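Local structure of NIF3-related protein (Bacillus cereus, 2GX8) at residues 167-172 / 246-251. The protein is of unknown function but carries the conserved two-metal site of the Nif3 family, with zinc bound, and a probable regulatory domain. Numbering follows the deposited sequence.
Sequences FVPVTH and TAHPYE
Pro-249 lies over one face of the His-172 imidazole. Its CB sits 3.6 Å from the centroid of the His-172 ring and 9° off the ring normal, a CH-pi contact. Its CG covers the CG side of that ring. CD of Pro-249 stays against His-172 CB and CG and also lies above one face of the His-248 ring, offset toward the rim. At the edge of the His-248 ring are the carbonyl of Phe-167 and, on the CD2 side, CG2 of Val-168, 3.6 Å from His-248 CD2. CG1 of Val-168 stands above the ring plane, on the same side as Pro-249 CD.

His-248 is buried and both its nitrogens are used. NE2 donates to Phe-167 O at 2.8 Å, with an N-H...O angle of 154° and the donor tilted from the carbonyl plane. ND1 accepts the backbone N-H of Tyr-250 at 3.2 Å. This pair of bonds fixes the rotation of the ring and implies that NE2 carries a proton. With CG anti to the backbone N (chi1 -157°), the ring reaches back to the end of strand 150-168, although its CB leads away.

Outside the imidazoles, Pro-169 CG meets Pro-249 CG at 3.8 Å, and Pro-169 CD comes obliquely to the Tyr-250 ring. Val-168 and Ala-247 both touch Val-176 of helix 170-182. Phe-167 turns its side chain elsewhere and meets Phe-196 of a second subunit.

The contact ties a strand-to-helix turn to the chain leaving helix 237-247. Two helices packed on one face of an antiparallel sheet, in beta-alpha-beta-beta-alpha-beta order, are consistent with a ferredoxin-like alpha/beta domain. This one lies far from the zinc site and is probably the regulatory domain of YqfO.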
ATOM      1  N   PHE C 167     -25.837   0.282  42.025  1.00 55.41           N
ATOM      2  CA  PHE C 167     -26.080   0.580  43.459  1.00 55.01           C
ATOM      3  C   PHE C 167     -27.553   0.867  43.637  1.00 55.66           C
ATOM      4  O   PHE C 167     -28.086   1.749  42.969  1.00 56.09           O
ATOM      5  CB  PHE C 167     -25.196   1.758  43.883  1.00 54.88           C
ATOM      6  CG  PHE C 167     -23.736   1.510  43.620  1.00 52.44           C
ATOM      7  CD1 PHE C 167     -23.178   1.808  42.385  1.00 53.56           C
ATOM      8  CD2 PHE C 167     -22.946   0.908  44.574  1.00 50.94           C
ATOM      9  CE1 PHE C 167     -21.820   1.545  42.119  1.00 52.64           C
ATOM     10  CE2 PHE C 167     -21.615   0.650  44.315  1.00 51.62           C
ATOM     11  CZ  PHE C 167     -21.060   0.953  43.088  1.00 52.34           C
ATOM     12  N   VAL C 168     -28.213   0.105  44.513  1.00 56.02           N
ATOM     13  CA  VAL C 168     -29.668   0.163  44.653  1.00 56.42           C
ATOM     14  C   VAL C 168     -30.085   0.106  46.118  1.00 57.52           C
ATOM     15  O   VAL C 168     -29.487  -0.633  46.893  1.00 58.88           O
ATOM     16  CB  VAL C 168     -30.355  -1.086  43.988  1.00 55.81           C
ATOM     17  CG1 VAL C 168     -31.855  -0.862  43.799  1.00 55.79           C
ATOM     18  CG2 VAL C 168     -29.763  -1.431  42.641  1.00 57.53           C
ATOM     19  N   PRO C 169     -31.101   0.889  46.519  1.00 58.44           N
ATOM     20  CA  PRO C 169     -31.593   0.703  47.881  1.00 59.20           C
ATOM     21  C   PRO C 169     -32.167  -0.723  48.069  1.00 60.18           C
ATOM     22  O   PRO C 169     -32.708  -1.301  47.120  1.00 59.59           O
ATOM     23  CB  PRO C 169     -32.714   1.742  47.976  1.00 59.33           C
ATOM     24  CG  PRO C 169     -33.123   1.990  46.564  1.00 58.09           C
ATOM     25  CD  PRO C 169     -31.827   1.975  45.836  1.00 58.01           C
ATOM     26  N   VAL C 170     -32.027  -1.272  49.281  1.00 61.48           N
ATOM     27  CA  VAL C 170     -32.503  -2.629  49.639  1.00 61.89           C
ATOM     28  C   VAL C 170     -33.979  -2.826  49.317  1.00 62.00           C
ATOM     29  O   VAL C 170     -34.421  -3.954  49.051  1.00 62.98           O
ATOM     30  CB  VAL C 170     -32.220  -2.998  51.149  1.00 62.15           C
ATOM     31  CG1 VAL C 170     -32.700  -4.401  51.465  1.00 62.78           C
ATOM     32  CG2 VAL C 170     -30.702  -2.889  51.505  1.00 62.19           C
ATOM     33  N   THR C 171     -34.744  -1.735  49.323  1.00 61.67           N
ATOM     34  CA  THR C 171     -36.161  -1.805  48.967  1.00 61.22           C
ATOM     35  C   THR C 171     -36.329  -2.235  47.513  1.00 60.95           C
ATOM     36  O   THR C 171     -37.258  -2.954  47.177  1.00 60.88           O
ATOM     37  CB  THR C 171     -36.897  -0.466  49.176  1.00 61.13           C
ATOM     38  OG1 THR C 171     -36.232   0.575  48.452  1.00 60.11           O
ATOM     39  CG2 THR C 171     -36.961  -0.103  50.651  1.00 62.75           C
ATOM     40  N   HIS C 172     -35.410  -1.831  46.649  1.00 60.45           N
ATOM     41  CA  HIS C 172     -35.570  -2.180  45.252  1.00 60.65           C
ATOM     42  C   HIS C 172     -34.566  -3.161  44.696  1.00 59.76           C
ATOM     43  O   HIS C 172     -34.610  -3.494  43.515  1.00 59.60           O
ATOM     44  CB  HIS C 172     -35.656  -0.914  44.413  1.00 61.09           C
ATOM     45  CG  HIS C 172     -36.940  -0.164  44.613  1.00 63.28           C
ATOM     46  ND1 HIS C 172     -38.024  -0.307  43.771  1.00 64.46           N
ATOM     47  CD2 HIS C 172     -37.319   0.718  45.569  1.00 62.42           C
ATOM     48  CE1 HIS C 172     -39.012   0.464  44.191  1.00 67.32           C
ATOM     49  NE2 HIS C 172     -38.608   1.097  45.280  1.00 67.84           N
ATOM     50  N   THR C 246     -35.002   1.056  34.279  1.00 56.69           N
ATOM     51  CA  THR C 246     -36.453   1.068  34.425  1.00 56.74           C
ATOM     52  C   THR C 246     -36.878   0.571  35.815  1.00 56.03           C
ATOM     53  O   THR C 246     -37.700   1.243  36.511  1.00 55.38           O
ATOM     54  CB  THR C 246     -37.144   0.231  33.326  1.00 57.33           C
ATOM     55  OG1 THR C 246     -36.629   0.605  32.041  1.00 59.62           O
ATOM     56  CG2 THR C 246     -38.649   0.461  33.350  1.00 56.59           C
ATOM     57  N   ALA C 247     -36.276  -0.574  36.229  1.00 56.09           N
ATOM     58  CA  ALA C 247     -36.613  -1.205  37.512  1.00 56.10           C
ATOM     59  C   ALA C 247     -36.126  -0.395  38.688  1.00 56.78           C
ATOM     60  O   ALA C 247     -36.721  -0.417  39.776  1.00 56.63           O
ATOM     61  CB  ALA C 247     -36.026  -2.600  37.575  1.00 56.20           C
ATOM     62  N   HIS C 248     -35.027   0.318  38.462  1.00 57.30           N
ATOM     63  CA  HIS C 248     -34.414   1.135  39.494  1.00 57.08           C
ATOM     64  C   HIS C 248     -35.351   2.287  39.826  1.00 57.80           C
ATOM     65  O   HIS C 248     -35.874   2.945  38.929  1.00 56.75           O
ATOM     66  CB  HIS C 248     -33.033   1.637  39.034  1.00 56.73           C
ATOM     67  CG  HIS C 248     -32.111   1.995  40.163  1.00 54.42           C
ATOM     68  ND1 HIS C 248     -32.138   3.222  40.787  1.00 50.84           N
ATOM     69  CD2 HIS C 248     -31.140   1.279  40.781  1.00 50.38           C
ATOM     70  CE1 HIS C 248     -31.227   3.246  41.743  1.00 49.48           C
ATOM     71  NE2 HIS C 248     -30.609   2.078  41.762  1.00 46.75           N
ATOM     72  N   PRO C 249     -35.580   2.515  41.124  1.00 59.24           N
ATOM     73  CA  PRO C 249     -36.464   3.555  41.615  1.00 61.17           C
ATOM     74  C   PRO C 249     -35.948   4.963  41.361  1.00 63.15           C
ATOM     75  O   PRO C 249     -36.729   5.919  41.408  1.00 64.02           O
ATOM     76  CB  PRO C 249     -36.493   3.299  43.128  1.00 61.45           C
ATOM     77  CG  PRO C 249     -35.205   2.624  43.413  1.00 60.40           C
ATOM     78  CD  PRO C 249     -34.978   1.747  42.226  1.00 58.90           C
ATOM     79  N   TYR C 250     -34.649   5.103  41.118  1.00 64.83           N
ATOM     80  CA  TYR C 250     -34.095   6.425  40.897  1.00 66.49           C
ATOM     81  C   TYR C 250     -34.141   6.847  39.446  1.00 66.88           C
ATOM     82  O   TYR C 250     -34.278   6.022  38.533  1.00 66.68           O
ATOM     83  CB  TYR C 250     -32.677   6.577  41.448  1.00 67.82           C
ATOM     84  CG  TYR C 250     -32.568   6.437  42.943  1.00 69.32           C
ATOM     85  CD1 TYR C 250     -33.668   6.675  43.765  1.00 70.09           C
ATOM     86  CD2 TYR C 250     -31.337   6.162  43.542  1.00 70.74           C
ATOM     87  CE1 TYR C 250     -33.567   6.568  45.137  1.00 72.97           C
ATOM     88  CE2 TYR C 250     -31.214   6.059  44.913  1.00 71.18           C
ATOM     89  CZ  TYR C 250     -32.334   6.268  45.711  1.00 72.76           C
ATOM     90  OH  TYR C 250     -32.224   6.187  47.087  1.00 73.65           O
ATOM     91  N   GLU C 251     -34.050   8.157  39.257  1.00 67.39           N
ATOM     92  CA  GLU C 251     -34.078   8.747  37.934  1.00 68.02           C
ATOM     93  C   GLU C 251     -32.643   8.886  37.461  1.00 66.94           C
ATOM     94  O   GLU C 251     -32.306   8.489  36.345  1.00 67.40           O
ATOM     95  CB  GLU C 251     -34.907  10.046  37.944  1.00 68.24           C
ATOM     96  CG  GLU C 251     -36.419   9.725  38.015  1.00 69.24           C
ATOM     97  CD  GLU C 251     -37.315  10.915  38.301  1.00 69.86           C
ATOM     98  OE1 GLU C 251     -37.175  11.551  39.378  1.00 72.19           O
ATOM     99  OE2 GLU C 251     -38.206  11.176  37.465  1.00 72.00           O
TER